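Local coordinates for protein 2-hydroxyhepta-2,4-diene-1, 7-dioateisomerase (Mycobacterium abscessus, PDB 3R6O) that is probably a magnesium-dependent isomerase of the FAH family, acting on 2-hydroxyhepta-2,4-diene-1,7-dioate, at residues 111-116 with 252-257; 157-162 with 238-243; 185-190 with 279-284. All blocks are in the same frame, centred on the assembly; numbering follows the deposited sequence.

Contact 1. Residues 111-116 with 252-257; sequences FNYPTH and GSTVDM
Tyr113 lays the phenol end of its ring against the CG methylene of Met257, which sits 3.5 Å from Tyr113 CZ. The two side chains run at a slant to one another, and the same methylene also lies close to the hydroxyl oxygen. With CG of Tyr113 turned opposite its own carbonyl carbon (chi1 -78°), the ring reaches alongside the 3-10 turn 254-256, its OH coming near Thr254. At the rim of the ring, near its plane, CE1 of Tyr113 approaches the carbonyl O of Ser253 at 3.5 Å. That oxygen also accepts the backbone N-H of Asp256 within the turn, at 3.0 Å from Asp256 N to Ser253 O. Phe240 also lies against the Tyr113 ring, and the Tyr113 side chain is about 6 Å from that of the magnesium ligand Glu160. Next along the chain, Pro114 CD presses against the carbonyl O of Asp256 at 3.1 Å, a close carbon-to-oxygen approach.

Asn112 contributes through its backbone as well as its amide. Met257 CA points its hydrogen at the carbonyl O of Asn112, 3.3 Å away with 145° at the hydrogen, a reasonable C-H···O geometry. The Asn112 amide reaches beside the thioether, ND2 standing 3.8 Å from Met257 CE. Its polar atoms bond elsewhere: OD1 accepts from Leu259 N and ND2 donates to Thr282 O.

No conventional hydrogen bond joins the two segments, and the bonds of Asn112 to Leu259 and Thr282 probably do more to fix the loop. Carbonyl oxygens instead face carbon-bound hydrogens and a ring rim, contacts that are probably weakly electrostatic and otherwise van der Waals in character.

Contact 2. Residues 157-162 with 238-243; sequences YEIEIA and FDFELR. With MG (magnesium ion), chain B.
Strand 159-162 and strand 239-243 pass 7.7 Å apart, roughly antiparallel at 144°, and no hydrogen bond links them: they belong to two different sheets packed face to face. Ile161 lies over a face of the Phe240 ring, its CG1 standing 4.2 Å from the ring centroid and 25° off the normal, a CH-pi contact displaced toward the rim. CD1 of Ile161 lies over the same face. CG of Phe240 lies between its backbone N and carbonyl carbon (chi1 52°), which offers a face to Ile161 and an edge to Ile159. Ile159 CG2 sits in the ring plane at that edge, 3.7 Å from Phe240 CD1, and the two side chains run alongside each other, head to tail.

The long branch of Ile159, with CG1 opposite the backbone N, extends to the other strand, where CD1 sits 3.2 Å from the carbonyl O of Glu241. Leu242 fills the next position, one methyl, CD1, against Ile159 CB at 3.8 Å and the other, CD2, at a slant to the Tyr157 ring, 3.6 Å from Tyr157 CD1. The Tyr157 hydroxyl finds polar partners in Gly287 and Arg249.

Glu158 and Glu160 point to the reverse side of their strand. OE2 of Glu160 binds the magnesium ion at 2.3 Å, whereas Glu158 OE1 stays 3.2 Å from it and is not bound in this chain; its other oxygen is salt-bridged to Arg193. The apolar face thus backs the metal-binding one. Strand 303-308 adds Ala306, Ile304 and Ser308 to this core, and strand 247-253 borders it through Gln250 and Arg249, while strand 181-192 pairs along strand 155-165.

Contact 3. Residues 185-190 with 279-284; sequences MLANDI and IILTGT
Asp189 OD2 has two cationic partners, the magnesium ion and the ammonium group of Lys214, while the base of the same side chain rests on Leu281. Its other oxygen, OD1, is salt-bridged to Lys134. The two lysines and the ion probably offset the crowding of negative charge, since Glu158 OE1 lies close to Asp189 OD2. A first torsion of -176° carries the carboxylate straight out opposite its backbone N, toward the metal, and its CB meets Leu281 CD2 at 3.7 Å. Leu281 reaches across with that methyl, which also nears the backbone N of Asp189, and its CG touches the CB of Ala187 at 3.9 Å.

Strands 185-188 and 279-281 both flank strand 155-165 in one mixed sheet, and their short axes, 8.6 Å apart, are inclined at 62°. The CA atoms of Ala187 and Leu281 are only 7.0 Å apart, which implies strong twist and curl of the sheet here, and side chains from the two strands flanking 155-165 touch across it. Such a rolled sheet carrying acidic metal ligands is consistent with the FAH fold.

Farther from the ion the contact is purely apolar. Met185, bent at its thioether (chi3 -81°), sets CE 3.5 Å from Ile279 CD1, the two side chains meeting at about a right angle. After Leu281 the second segment leaves its strand but keeps bonding to strand 155-165: Gly283 N donates to Glu160 OE1, fixing the oxygen of that carboxylate that does not bind the magnesium, and Thr284 OG1 bonds to Ile159 O.

Overall arrangement
The three contacts form a tight triangle, with contact 2 about 10 Å from contact 1 and about 8 Å from contact 3, centre to centre. Contact 2 adjoins contact 1 through neighbouring strands of the five-stranded sheet, with Gly252 O 2.8 Å from Phe240 N, and contact 3 through the larger sheet; just past strand 279-281, Ile161 O lies 2.6 Å from Thr282 OG1. Contacts 1 and 3, about 12 Å apart between centres, meet where Tyr113 CE2 packs on Gly283 O at 3.4 Å. The magnesium site takes one ligand from segment 157-162 and another from 185-190; loop 111-116 comes nearby, the Asn112 side chain about 8 Å from the ion.

Contact 1. Residues 111-116 with 252-257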
loop_
_atom_site.group_PDB
_atom_site.type_symbol
_atom_site.label_atom_id
_atom_site.label_comp_id
_atom_site.label_asym_id
_atom_site.label_seq_id
_atom_site.Cartn_x
_atom_site.Cartn_y
_atom_site.Cartn_z
ATOM N N PHE A 111 2.955 17.722 -5.926
ATOM C CA PHE A 111 3.671 18.971 -5.876
ATOM C C PHE A 111 5.181 18.829 -6.028
ATOM O O PHE A 111 5.939 19.521 -5.334
ATOM C CB PHE A 111 3.337 19.699 -4.568
ATOM C CG PHE A 111 1.854 19.701 -4.260
ATOM C CD1 PHE A 111 0.961 20.256 -5.162
ATOM C CD2 PHE A 111 1.367 19.131 -3.084
ATOM C CE1 PHE A 111 -0.413 20.259 -4.910
ATOM C CE2 PHE A 111 0.008 19.130 -2.802
ATOM C CZ PHE A 111 -0.893 19.689 -3.715
ATOM N N ASN A 112 5.619 17.987 -6.955
ATOM C CA ASN A 112 7.047 17.864 -7.209
ATOM C C ASN A 112 7.501 18.545 -8.505
ATOM O O ASN A 112 8.624 18.342 -8.960
ATOM C CB ASN A 112 7.504 16.423 -7.160
ATOM C CG ASN A 112 9.034 16.318 -7.027
ATOM O OD1 ASN A 112 9.660 17.147 -6.360
ATOM N ND2 ASN A 112 9.626 15.325 -7.680
ATOM N N TYR A 113 6.600 19.322 -9.091
ATOM C CA TYR A 113 6.907 20.184 -10.204
ATOM C C TYR A 113 6.337 21.559 -9.824
ATOM O O TYR A 113 5.330 21.636 -9.125
ATOM C CB TYR A 113 6.251 19.678 -11.486
ATOM C CG TYR A 113 6.955 18.519 -12.151
ATOM C CD1 TYR A 113 7.818 18.707 -13.246
ATOM C CD2 TYR A 113 6.799 17.238 -11.665
ATOM C CE1 TYR A 113 8.489 17.584 -13.849
ATOM C CE2 TYR A 113 7.459 16.132 -12.255
ATOM C CZ TYR A 113 8.296 16.319 -13.337
ATOM O OH TYR A 113 8.936 15.190 -13.909
ATOM N N PRO A 114 6.957 22.631 -10.289
ATOM C CA PRO A 114 6.437 24.002 -10.060
ATOM C C PRO A 114 5.113 24.358 -10.741
ATOM O O PRO A 114 4.323 25.137 -10.197
ATOM C CB PRO A 114 7.538 24.890 -10.623
ATOM C CG PRO A 114 8.458 24.017 -11.382
ATOM C CD PRO A 114 8.305 22.634 -10.898
ATOM N N THR A 115 4.875 23.803 -11.924
ATOM C CA THR A 115 3.665 24.105 -12.700
ATOM C C THR A 115 2.496 23.251 -12.246
ATOM O O THR A 115 1.363 23.446 -12.697
ATOM C CB THR A 115 3.918 23.927 -14.219
ATOM O OG1 THR A 115 4.383 22.590 -14.482
ATOM C CG2 THR A 115 4.957 24.947 -14.673
ATOM N N HIS A 116 2.788 22.278 -11.374
ATOM C CA HIS A 116 1.766 21.568 -10.624
ATOM C C HIS A 116 2.000 21.727 -9.109
ATOM O O HIS A 116 1.853 22.847 -8.571
ATOM C CB HIS A 116 1.743 20.097 -10.999
ATOM C CG HIS A 116 0.498 19.404 -10.554
ATOM N ND1 HIS A 116 -0.377 18.802 -11.429
ATOM C CD2 HIS A 116 -0.058 19.284 -9.324
ATOM C CE1 HIS A 116 -1.391 18.292 -10.748
ATOM N NE2 HIS A 116 -1.229 18.583 -9.473
ATOM N N GLY A 252 6.484 17.661 -19.928
ATOM C CA GLY A 252 7.461 17.825 -18.884
ATOM C C GLY A 252 8.825 17.268 -19.222
ATOM O O GLY A 252 8.988 16.482 -20.171
ATOM N N SER A 253 9.791 17.741 -18.445
ATOM C CA SER A 253 11.154 17.240 -18.392
ATOM C C SER A 253 11.513 17.007 -16.909
ATOM O O SER A 253 11.213 17.831 -16.050
ATOM C CB SER A 253 12.094 18.291 -18.965
ATOM O OG SER A 253 13.473 17.964 -18.767
ATOM N N THR A 254 12.200 15.912 -16.603
ATOM C CA THR A 254 12.566 15.642 -15.219
ATOM C C THR A 254 13.538 16.690 -14.610
ATOM O O THR A 254 13.705 16.748 -13.389
ATOM C CB THR A 254 13.088 14.196 -15.069
ATOM O OG1 THR A 254 14.240 14.006 -15.897
ATOM C CG2 THR A 254 11.936 13.197 -15.467
ATOM N N VAL A 255 14.098 17.582 -15.428
ATOM C CA VAL A 255 14.952 18.648 -14.911
ATOM C C VAL A 255 14.157 19.672 -14.114
ATOM O O VAL A 255 14.735 20.471 -13.381
ATOM C CB VAL A 255 15.729 19.411 -16.024
ATOM C CG1 VAL A 255 16.653 18.462 -16.767
ATOM C CG2 VAL A 255 14.783 20.133 -16.971
ATOM N N ASP A 256 12.837 19.657 -14.265
ATOM C CA ASP A 256 11.993 20.607 -13.545
ATOM C C ASP A 256 11.489 20.060 -12.225
ATOM O O ASP A 256 10.730 20.729 -11.502
ATOM C CB ASP A 256 10.837 21.059 -14.434
ATOM C CG ASP A 256 11.319 21.934 -15.578
ATOM O OD1 ASP A 256 12.057 22.912 -15.272
ATOM O OD2 ASP A 256 10.980 21.659 -16.758
ATOM N N MET A 257 11.909 18.842 -11.890
ATOM C CA MET A 257 11.533 18.290 -10.603
ATOM C C MET A 257 12.153 19.122 -9.476
ATOM O O MET A 257 13.335 19.431 -9.457
ATOM C CB MET A 257 11.936 16.838 -10.499
ATOM C CG MET A 257 11.216 15.909 -11.467
ATOM S SD MET A 257 12.163 14.373 -11.687
ATOM C CE MET A 257 11.701 13.487 -10.231
#

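Contact 2. Residues 157-162 with 238-243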
loop_
_atom_site.group_PDB
_atom_site.type_symbol
_atom_site.label_atom_id
_atom_site.label_comp_id
_atom_site.label_asym_id
_atom_site.label_seq_id
_atom_site.Cartn_x
_atom_site.Cartn_y
_atom_site.Cartn_z
ATOM N N TYR A 157 -6.116 13.261 -15.030
ATOM C CA TYR A 157 -4.899 12.602 -15.509
ATOM C C TYR A 157 -3.658 13.325 -14.969
ATOM O O TYR A 157 -3.674 14.540 -14.730
ATOM C CB TYR A 157 -4.884 12.599 -17.060
ATOM C CG TYR A 157 -5.081 14.004 -17.599
ATOM C CD1 TYR A 157 -3.992 14.852 -17.793
ATOM C CD2 TYR A 157 -6.363 14.518 -17.802
ATOM C CE1 TYR A 157 -4.178 16.192 -18.232
ATOM C CE2 TYR A 157 -6.572 15.848 -18.239
ATOM C CZ TYR A 157 -5.469 16.689 -18.436
ATOM O OH TYR A 157 -5.655 18.004 -18.889
ATOM N N GLU A 158 -2.586 12.556 -14.762
ATOM C CA GLU A 158 -1.325 13.083 -14.276
ATOM C C GLU A 158 -0.198 12.193 -14.778
ATOM O O GLU A 158 0.073 11.176 -14.147
ATOM C CB GLU A 158 -1.293 13.047 -12.773
ATOM C CG GLU A 158 -2.410 13.774 -12.091
ATOM C CD GLU A 158 -2.243 13.799 -10.586
ATOM O OE1 GLU A 158 -2.053 12.760 -9.986
ATOM O OE2 GLU A 158 -2.296 14.885 -9.982
ATOM N N ILE A 159 0.430 12.567 -15.879
ATOM C CA ILE A 159 1.590 11.825 -16.401
ATOM C C ILE A 159 2.786 11.976 -15.473
ATOM O O ILE A 159 3.113 13.058 -15.034
ATOM C CB ILE A 159 1.945 12.228 -17.848
ATOM C CG1 ILE A 159 2.920 11.210 -18.463
ATOM C CG2 ILE A 159 2.484 13.718 -17.961
ATOM C CD1 ILE A 159 3.229 11.521 -19.989
ATOM N N GLU A 160 3.406 10.857 -15.135
ATOM C CA GLU A 160 4.555 10.878 -14.233
ATOM C C GLU A 160 5.571 9.838 -14.667
ATOM O O GLU A 160 5.229 8.832 -15.287
ATOM C CB GLU A 160 4.084 10.604 -12.789
ATOM C CG GLU A 160 2.847 11.393 -12.405
ATOM C CD GLU A 160 2.605 11.590 -10.935
ATOM O OE1 GLU A 160 3.448 11.258 -10.070
ATOM O OE2 GLU A 160 1.521 12.101 -10.642
ATOM N N ILE A 161 6.814 10.076 -14.288
ATOM C CA ILE A 161 7.833 9.084 -14.406
ATOM C C ILE A 161 7.928 8.331 -13.033
ATOM O O ILE A 161 8.062 8.961 -11.954
ATOM C CB ILE A 161 9.200 9.711 -14.826
ATOM C CG1 ILE A 161 9.092 10.561 -16.111
ATOM C CG2 ILE A 161 10.256 8.607 -15.017
ATOM C CD1 ILE A 161 8.414 9.878 -17.322
ATOM N N ALA A 162 7.845 7.016 -13.096
ATOM C CA ALA A 162 7.995 6.142 -11.928
ATOM C C ALA A 162 9.371 5.531 -11.885
ATOM O O ALA A 162 9.922 5.138 -12.923
ATOM C CB ALA A 162 6.942 4.997 -11.940
ATOM N N PHE A 238 14.478 12.413 -18.551
ATOM C CA PHE A 238 13.404 12.078 -19.482
ATOM C C PHE A 238 12.581 13.289 -19.868
ATOM O O PHE A 238 12.411 14.216 -19.071
ATOM C CB PHE A 238 12.477 11.042 -18.876
ATOM C CG PHE A 238 13.192 9.852 -18.403
ATOM C CD1 PHE A 238 13.353 8.744 -19.213
ATOM C CD2 PHE A 238 13.770 9.860 -17.155
ATOM C CE1 PHE A 238 14.067 7.667 -18.768
ATOM C CE2 PHE A 238 14.460 8.781 -16.703
ATOM C CZ PHE A 238 14.611 7.684 -17.508
ATOM N N ASP A 239 12.105 13.283 -21.108
ATOM C CA ASP A 239 11.145 14.288 -21.572
ATOM C C ASP A 239 9.888 13.550 -21.919
ATOM O O ASP A 239 9.939 12.522 -22.567
ATOM C CB ASP A 239 11.676 15.023 -22.796
ATOM C CG ASP A 239 12.911 15.849 -22.482
ATOM O OD1 ASP A 239 12.892 16.632 -21.488
ATOM O OD2 ASP A 239 13.909 15.706 -23.214
ATOM N N PHE A 240 8.741 14.050 -21.490
ATOM C CA PHE A 240 7.528 13.259 -21.647
ATOM C C PHE A 240 6.328 14.145 -21.951
ATOM O O PHE A 240 6.293 15.311 -21.551
ATOM C CB PHE A 240 7.295 12.386 -20.398
ATOM C CG PHE A 240 7.333 13.157 -19.097
ATOM C CD1 PHE A 240 6.171 13.576 -18.505
ATOM C CD2 PHE A 240 8.544 13.535 -18.519
ATOM C CE1 PHE A 240 6.193 14.298 -17.313
ATOM C CE2 PHE A 240 8.582 14.296 -17.321
ATOM C CZ PHE A 240 7.409 14.681 -16.731
ATOM N N GLU A 241 5.333 13.582 -22.626
ATOM C CA GLU A 241 4.128 14.321 -22.932
ATOM C C GLU A 241 2.880 13.481 -22.829
ATOM O O GLU A 241 2.910 12.287 -23.053
ATOM C CB GLU A 241 4.235 14.937 -24.324
ATOM C CG GLU A 241 3.928 13.969 -25.467
ATOM C CD GLU A 241 3.856 14.671 -26.815
ATOM O OE1 GLU A 241 4.583 15.668 -27.007
ATOM O OE2 GLU A 241 3.058 14.223 -27.668
ATOM N N LEU A 242 1.774 14.137 -22.497
ATOM C CA LEU A 242 0.475 13.524 -22.509
ATOM C C LEU A 242 -0.485 14.335 -23.391
ATOM O O LEU A 242 -0.532 15.575 -23.302
ATOM C CB LEU A 242 -0.036 13.428 -21.067
ATOM C CG LEU A 242 -1.393 12.764 -20.850
ATOM C CD1 LEU A 242 -1.463 12.005 -19.493
ATOM C CD2 LEU A 242 -2.572 13.788 -20.981
ATOM N N ARG A 243 -1.194 13.617 -24.263
ATOM C CA ARG A 243 -2.188 14.139 -25.160
ATOM C C ARG A 243 -3.493 13.411 -24.896
ATOM O O ARG A 243 -3.505 12.290 -24.423
ATOM C CB ARG A 243 -1.815 13.914 -26.643
ATOM C CG ARG A 243 -0.452 14.389 -26.995
ATOM C CD ARG A 243 -0.096 14.183 -28.466
ATOM N NE ARG A 243 1.122 14.923 -28.783
ATOM C CZ ARG A 243 1.174 16.145 -29.319
ATOM N NH1 ARG A 243 0.068 16.817 -29.684
ATOM N NH2 ARG A 243 2.360 16.691 -29.518
HETATM MG MG MG B . 0.759 12.608 -8.488
#

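Contact 3. Residues 185-190 with 279-284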
loop_
_atom_site.group_PDB
_atom_site.type_symbol
_atom_site.label_atom_id
_atom_site.label_comp_id
_atom_site.label_asym_id
_atom_site.label_seq_id
_atom_site.Cartn_x
_atom_site.Cartn_y
_atom_site.Cartn_z
ATOM N N MET A 185 9.668 3.563 -15.361
ATOM C CA MET A 185 8.461 3.263 -16.165
ATOM C C MET A 185 7.654 4.538 -16.331
ATOM O O MET A 185 7.638 5.396 -15.422
ATOM C CB MET A 185 7.497 2.328 -15.440
ATOM C CG MET A 185 8.045 1.081 -14.935
ATOM S SD MET A 185 6.644 0.055 -14.556
ATOM C CE MET A 185 6.121 0.654 -12.956
ATOM N N LEU A 186 6.949 4.634 -17.452
ATOM C CA LEU A 186 5.955 5.691 -17.620
ATOM C C LEU A 186 4.773 5.316 -16.731
ATOM O O LEU A 186 4.497 4.133 -16.514
ATOM C CB LEU A 186 5.544 5.783 -19.097
ATOM C CG LEU A 186 4.907 7.061 -19.638
ATOM C CD1 LEU A 186 5.739 8.265 -19.256
ATOM C CD2 LEU A 186 4.719 6.951 -21.203
ATOM N N ALA A 187 4.099 6.306 -16.161
ATOM C CA ALA A 187 2.962 6.036 -15.316
ATOM C C ALA A 187 1.929 7.165 -15.392
ATOM O O ALA A 187 2.223 8.240 -15.918
ATOM C CB ALA A 187 3.391 5.777 -13.852
ATOM N N ASN A 188 0.739 6.908 -14.860
ATOM C CA ASN A 188 -0.273 8.008 -14.625
ATOM C C ASN A 188 -0.866 7.950 -13.215
ATOM O O ASN A 188 -1.327 6.898 -12.783
ATOM C CB ASN A 188 -1.377 7.925 -15.664
ATOM C CG ASN A 188 -2.054 9.294 -15.904
ATOM O OD1 ASN A 188 -2.717 9.818 -15.030
ATOM N ND2 ASN A 188 -1.805 9.888 -17.065
ATOM N N ASP A 189 -0.833 9.053 -12.457
ATOM C CA ASP A 189 -1.524 9.075 -11.175
ATOM C C ASP A 189 -2.954 9.596 -11.412
ATOM O O ASP A 189 -3.230 10.764 -11.191
ATOM C CB ASP A 189 -0.767 9.961 -10.168
ATOM C CG ASP A 189 -1.390 9.948 -8.808
ATOM O OD1 ASP A 189 -2.368 9.192 -8.608
ATOM O OD2 ASP A 189 -0.949 10.693 -7.916
ATOM N N ILE A 190 -3.829 8.728 -11.922
ATOM C CA ILE A 190 -5.239 9.057 -12.145
ATOM C C ILE A 190 -5.891 9.313 -10.797
ATOM O O ILE A 190 -5.753 8.497 -9.870
ATOM C CB ILE A 190 -6.042 7.892 -12.796
ATOM C CG1 ILE A 190 -5.440 7.434 -14.146
ATOM C CG2 ILE A 190 -7.604 8.257 -12.907
ATOM C CD1 ILE A 190 -5.538 8.401 -15.319
ATOM N N ILE A 279 7.102 0.775 -6.231
ATOM C CA ILE A 279 7.055 1.789 -7.293
ATOM C C ILE A 279 6.873 3.156 -6.663
ATOM O O ILE A 279 6.026 3.315 -5.766
ATOM C CB ILE A 279 5.838 1.556 -8.208
ATOM C CG1 ILE A 279 6.015 0.235 -8.985
ATOM C CG2 ILE A 279 5.599 2.710 -9.219
ATOM C CD1 ILE A 279 4.778 -0.078 -9.787
ATOM N N ILE A 280 7.657 4.132 -7.127
ATOM C CA ILE A 280 7.438 5.547 -6.764
ATOM C C ILE A 280 7.126 6.381 -8.019
ATOM O O ILE A 280 7.956 6.450 -8.926
ATOM C CB ILE A 280 8.663 6.159 -6.002
ATOM C CG1 ILE A 280 9.049 5.322 -4.762
ATOM C CG2 ILE A 280 8.322 7.565 -5.511
ATOM C CD1 ILE A 280 10.484 5.704 -4.193
ATOM N N LEU A 281 5.939 6.995 -8.068
ATOM C CA LEU A 281 5.598 7.982 -9.081
ATOM C C LEU A 281 6.157 9.334 -8.619
ATOM O O LEU A 281 5.861 9.792 -7.497
ATOM C CB LEU A 281 4.081 8.087 -9.296
ATOM C CG LEU A 281 3.415 7.059 -10.217
ATOM C CD1 LEU A 281 3.619 5.743 -9.646
ATOM C CD2 LEU A 281 1.871 7.421 -10.367
ATOM N N THR A 282 6.949 9.963 -9.473
ATOM C CA THR A 282 7.784 11.071 -9.023
ATOM C C THR A 282 7.182 12.450 -9.235
ATOM O O THR A 282 7.873 13.431 -9.055
ATOM C CB THR A 282 9.186 11.015 -9.623
ATOM O OG1 THR A 282 9.125 11.100 -11.058
ATOM C CG2 THR A 282 9.890 9.715 -9.166
ATOM N N GLY A 283 5.898 12.531 -9.600
ATOM C CA GLY A 283 5.252 13.825 -9.779
ATOM C C GLY A 283 4.813 14.100 -11.210
ATOM O O GLY A 283 5.316 13.509 -12.126
ATOM N N THR A 284 3.843 14.995 -11.356
ATOM C CA THR A 284 3.327 15.434 -12.643
ATOM C C THR A 284 3.494 16.948 -12.864
ATOM O O THR A 284 3.438 17.742 -11.912
ATOM C CB THR A 284 1.826 15.038 -12.755
ATOM O OG1 THR A 284 1.418 15.080 -14.108
ATOM C CG2 THR A 284 0.927 15.919 -11.874
#